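Repressor protein C2 (Enterobacteria phage P22, PDB 2R1J) binds the phage OR and OL operators through an N-terminal helix-turn-helix domain, blocking transcription of lytic genes and so maintaining lysogeny. Local coordinates at residues C[22-25]-C[26-30]; C[57-60]-C[61-65]. All blocks are in the same frame, centred on the assembly; numbering follows the deposited sequence.

Interaction 1 (C[22-25]-C[26-30]). With nucleotides of chain A.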
loop_
_atom_site.group_PDB
_atom_site.type_symbol
_atom_site.label_atom_id
_atom_site.label_comp_id
_atom_site.label_asym_id
_atom_site.label_seq_id
_atom_site.Cartn_x
_atom_site.Cartn_y
_atom_site.Cartn_z
ATOM N N ALA C 22 -1.980 8.323 18.770
ATOM C CA ALA C 22 -0.983 9.342 18.483
ATOM C C ALA C 22 0.416 8.732 18.397
ATOM O O ALA C 22 1.247 9.161 17.579
ATOM C CB ALA C 22 -1.017 10.443 19.533
ATOM N N ALA C 23 0.696 7.729 19.227
ATOM C CA ALA C 23 2.013 7.108 19.203
ATOM C C ALA C 23 2.198 6.299 17.926
ATOM O O ALA C 23 3.282 6.296 17.339
ATOM C CB ALA C 23 2.216 6.204 20.446
ATOM N N LEU C 24 1.155 5.594 17.504
ATOM C CA LEU C 24 1.264 4.825 16.261
ATOM C C LEU C 24 1.421 5.821 15.091
ATOM O O LEU C 24 2.220 5.604 14.181
ATOM C CB LEU C 24 0.011 3.957 16.048
ATOM C CG LEU C 24 -0.001 3.110 14.759
ATOM C CD1 LEU C 24 1.198 2.175 14.708
ATOM C CD2 LEU C 24 -1.285 2.311 14.709
ATOM N N GLY C 25 0.667 6.913 15.136
ATOM C CA GLY C 25 0.768 7.915 14.078
ATOM C C GLY C 25 2.196 8.427 13.929
ATOM O O GLY C 25 2.718 8.566 12.811
ATOM N N LYS C 26 2.850 8.684 15.059
ATOM C CA LYS C 26 4.226 9.171 15.037
ATOM C C LYS C 26 5.149 8.150 14.378
ATOM O O LYS C 26 6.056 8.504 13.620
ATOM C CB LYS C 26 4.710 9.453 16.473
ATOM C CG LYS C 26 6.117 10.027 16.555
ATOM C CD LYS C 26 6.174 11.443 16.027
ATOM C CE LYS C 26 7.622 11.915 15.874
ATOM N NZ LYS C 26 7.696 13.258 15.223
ATOM N N MET C 27 4.918 6.876 14.672
ATOM C CA MET C 27 5.709 5.795 14.102
ATOM C C MET C 27 5.530 5.671 12.580
ATOM O O MET C 27 6.485 5.392 11.857
ATOM C CB MET C 27 5.315 4.467 14.745
ATOM C CG MET C 27 5.708 4.293 16.215
ATOM S SD MET C 27 4.970 2.732 16.854
ATOM C CE MET C 27 6.189 1.575 16.245
ATOM N N VAL C 28 4.296 5.869 12.115
ATOM C CA VAL C 28 3.943 5.765 10.685
ATOM C C VAL C 28 4.197 7.049 9.900
ATOM O O VAL C 28 4.502 6.997 8.705
ATOM C CB VAL C 28 2.444 5.377 10.547
ATOM C CG1 VAL C 28 2.000 5.349 9.077
ATOM C CG2 VAL C 28 2.225 4.024 11.218
ATOM N N GLY C 29 4.071 8.187 10.561
ATOM C CA GLY C 29 4.271 9.456 9.885
ATOM C C GLY C 29 2.964 10.131 9.496
ATOM O O GLY C 29 2.909 10.857 8.500
ATOM N N VAL C 30 1.905 9.872 10.264
ATOM C CA VAL C 30 0.606 10.497 10.027
ATOM C C VAL C 30 0.054 10.975 11.351
ATOM O O VAL C 30 0.630 10.699 12.399
ATOM C CB VAL C 30 -0.425 9.530 9.404
ATOM C CG1 VAL C 30 0.077 9.067 8.028
ATOM C CG2 VAL C 30 -0.668 8.320 10.297
ATOM P P DT A 14 -1.837 13.414 8.096
ATOM O OP1 DT A 14 -0.371 13.318 8.238
ATOM O OP2 DT A 14 -2.727 12.589 8.934
ATOM O "O5'" DT A 14 -2.237 14.943 8.221
ATOM C "C5'" DT A 14 -1.706 15.877 7.281
ATOM C "C4'" DT A 14 -2.269 17.248 7.552
ATOM O "O4'" DT A 14 -3.654 17.271 7.139
ATOM C "C3'" DT A 14 -2.251 17.544 9.049
ATOM O "O3'" DT A 14 -1.669 18.786 9.391
ATOM C "C2'" DT A 14 -3.702 17.523 9.469
ATOM C "C1'" DT A 14 -4.487 17.743 8.193
ATOM N N1 DT A 14 -5.703 16.910 8.213
ATOM C C2 DT A 14 -6.941 17.486 8.051
ATOM O O2 DT A 14 -7.109 18.688 7.910
ATOM N N3 DT A 14 -7.986 16.608 8.078
ATOM C C4 DT A 14 -7.922 15.253 8.284
ATOM O O4 DT A 14 -8.952 14.595 8.286
ATOM C C5 DT A 14 -6.590 14.714 8.481
ATOM C C7 DT A 14 -6.418 13.253 8.770
ATOM C C6 DT A 14 -5.564 15.553 8.414
#
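The carbonyl oxygen of G25 is gripped by two backbone N-H groups where helix 21-28 ends. G29 N lies 2.7 Å from G25 O, close to the carbonyl direction, with a C=O...N angle of 164°. V30 N is 3.0 Å from G25 O and approaches more obliquely, tilted 33° from the carbonyl plane. The first closes the last i to i+4 turn; the second, from i+5 back to i, bridges the bend where the chain leaves the helix. G29 makes this exit with a positive phi of 100°, as the first residue beyond the last helical turn. Upstream, V28 N bonds to L24 O at 2.9 Å, and K26 N and M27 N bond in the same helical pattern to A22 O and A23 O.

One turn apart, L24 CD1 meets V28 CG2 at 4.1 Å, a branch-to-branch apolar contact. L24 continues inward onto I35, L53 and L57. The first torsion of V30 sets CG2 between its backbone N and carbonyl carbon, and this methyl rests against the glycine, 4.1 Å from G25 CA. V30 also packs on I35 and W38 of helix 32-39. V30 CA comes within 3.5 Å of OP1 of DT14 of chain A, placing the bend against the DNA backbone. Helix 21-28 is the first of the two helices of the Cro/C1-type helix-turn-helix motif, followed by helix 32-39.

Interaction 2 (C[57-60]-C[61-65]); sequences LQCS and PDYLL
S60 OG accepts from Y63 N at 3.0 Å, with an N-H...O angle of 152°, which identifies S60 as the N-cap of helix 61-66. The serine hydroxyl sits between its own backbone N and carbonyl carbon (chi1 74°), a rotamer that swings OG over the open first turn. The same N-H also makes a weak, strongly bent bond to S60 O. A straighter but long bond, likewise weak, joins L64 N to S60 O at 3.4 Å. Y63 N is therefore shared between the hydroxyl and the carbonyl of one residue. P61 follows the cap directly, its ring filling the first helical position.

Beside the cap, C59 turns its thiol toward the helix. SG reaches L64 CG at 3.8 Å and Y63 CD2 at 4.0 Å, bridging two successive side chains. Relative to the tyrosine, the sulfur is at the ring edge near its plane, 78° off the normal, so this is an edge-on sulfur-aromatic contact. L57 CD1 adds an apolar touch on L64 CD2 at 4.2 Å. The preceding turn leads the chain into this position: Q58 adopts positive phi in a Schellman motif that ends helix 47-56, and the chain then extends through C59 into the cap.

D62 OD1 forms a salt bridge with K55 of the second subunit, whose L51 packs on P61, D62 and L65. Within the chain, R9 of helix 6-17 bonds to L64 O through NE and lies against Y63, while P61, L64 and L65 pack on helix 47-56. The short helix 61-66 thus bears on helices 6-17 and 47-56 and on the partner subunit.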
loop_
_atom_site.group_PDB
_atom_site.type_symbol
_atom_site.label_atom_id
_atom_site.label_comp_id
_atom_site.label_asym_id
_atom_site.label_seq_id
_atom_site.Cartn_x
_atom_site.Cartn_y
_atom_site.Cartn_z
ATOM N N LEU C 57 3.271 -2.103 13.117
ATOM C CA LEU C 57 2.452 -3.108 13.795
ATOM C C LEU C 57 3.058 -4.506 13.740
ATOM O O LEU C 57 2.446 -5.456 14.192
ATOM C CB LEU C 57 1.042 -3.146 13.209
ATOM C CG LEU C 57 0.222 -1.856 13.335
ATOM C CD1 LEU C 57 -1.159 -2.054 12.686
ATOM C CD2 LEU C 57 0.070 -1.482 14.806
ATOM N N GLN C 58 4.236 -4.622 13.145
ATOM C CA GLN C 58 4.952 -5.897 13.057
ATOM C C GLN C 58 4.202 -7.010 12.331
ATOM O O GLN C 58 4.170 -8.153 12.782
ATOM C CB GLN C 58 5.333 -6.355 14.473
ATOM C CG GLN C 58 5.980 -5.245 15.274
ATOM C CD GLN C 58 6.332 -5.642 16.697
ATOM O OE1 GLN C 58 6.790 -4.810 17.478
ATOM N NE2 GLN C 58 6.129 -6.909 17.038
ATOM N N CYS C 59 3.605 -6.689 11.190
ATOM C CA CYS C 59 2.885 -7.697 10.441
ATOM C C CYS C 59 2.984 -7.388 8.954
ATOM O O CYS C 59 3.600 -6.402 8.561
ATOM C CB CYS C 59 1.425 -7.732 10.880
ATOM S SG CYS C 59 0.513 -6.185 10.575
ATOM N N SER C 60 2.382 -8.220 8.117
ATOM C CA SER C 60 2.458 -7.960 6.686
ATOM C C SER C 60 1.286 -7.088 6.231
ATOM O O SER C 60 0.240 -7.041 6.877
ATOM C CB SER C 60 2.436 -9.274 5.898
ATOM O OG SER C 60 1.133 -9.830 5.902
ATOM N N PRO C 61 1.465 -6.370 5.115
ATOM C CA PRO C 61 0.393 -5.514 4.585
ATOM C C PRO C 61 -0.798 -6.411 4.206
ATOM O O PRO C 61 -1.954 -6.025 4.324
ATOM C CB PRO C 61 1.019 -4.895 3.332
ATOM C CG PRO C 61 2.482 -4.931 3.587
ATOM C CD PRO C 61 2.692 -6.252 4.309
ATOM N N ASP C 62 -0.485 -7.604 3.708
ATOM C CA ASP C 62 -1.501 -8.570 3.310
ATOM C C ASP C 62 -2.390 -8.955 4.486
ATOM O O ASP C 62 -3.599 -9.096 4.333
ATOM C CB ASP C 62 -0.819 -9.803 2.759
ATOM C CG ASP C 62 0.149 -9.461 1.656
ATOM O OD1 ASP C 62 -0.314 -9.395 0.497
ATOM O OD2 ASP C 62 1.354 -9.224 1.962
ATOM N N TYR C 63 -1.792 -9.140 5.662
ATOM C CA TYR C 63 -2.600 -9.488 6.820
ATOM C C TYR C 63 -3.579 -8.367 7.135
ATOM O O TYR C 63 -4.751 -8.613 7.392
ATOM C CB TYR C 63 -1.721 -9.774 8.050
ATOM C CG TYR C 63 -2.531 -9.847 9.327
ATOM C CD1 TYR C 63 -3.406 -10.918 9.574
ATOM C CD2 TYR C 63 -2.497 -8.806 10.245
ATOM C CE1 TYR C 63 -4.231 -10.933 10.711
ATOM C CE2 TYR C 63 -3.312 -8.810 11.374
ATOM C CZ TYR C 63 -4.176 -9.874 11.601
ATOM O OH TYR C 63 -4.995 -9.859 12.708
ATOM N N LEU C 64 -3.105 -7.123 7.134
ATOM C CA LEU C 64 -4.003 -6.011 7.415
ATOM C C LEU C 64 -5.113 -5.919 6.375
ATOM O O LEU C 64 -6.281 -5.791 6.715
ATOM C CB LEU C 64 -3.233 -4.675 7.453
ATOM C CG LEU C 64 -2.242 -4.539 8.618
ATOM C CD1 LEU C 64 -1.506 -3.201 8.537
ATOM C CD2 LEU C 64 -3.003 -4.654 9.925
ATOM N N LEU C 65 -4.743 -6.003 5.106
ATOM C CA LEU C 65 -5.723 -5.886 4.022
ATOM C C LEU C 65 -6.790 -6.974 3.941
ATOM O O LEU C 65 -7.976 -6.674 3.801
ATOM C CB LEU C 65 -5.006 -5.826 2.678
ATOM C CG LEU C 65 -4.346 -4.506 2.256
ATOM C CD1 LEU C 65 -3.512 -4.731 0.977
ATOM C CD2 LEU C 65 -5.439 -3.449 2.012
#

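Overall arrangement
Interactions 1 and 2 follow one another along the chain, and their centres are about 16 Å apart, yet they meet directly: L24 CD1 touches L57 CD2 at 3.8 Å. Through this pair helix 21-28 and the loop leaving helix 47-56 share one apolar interior, to which L53 also contributes by contacting both L24 and L64. Their outer faces serve different partners. Residues 22-30 end at a phosphate of DT14 of chain A, whereas residues 57-65 keep their nearest atom about 9 Å from the nucleic acid and contact the second subunit. The L24-L57 contact lies between the part that touches the DNA and the part that touches the second subunit.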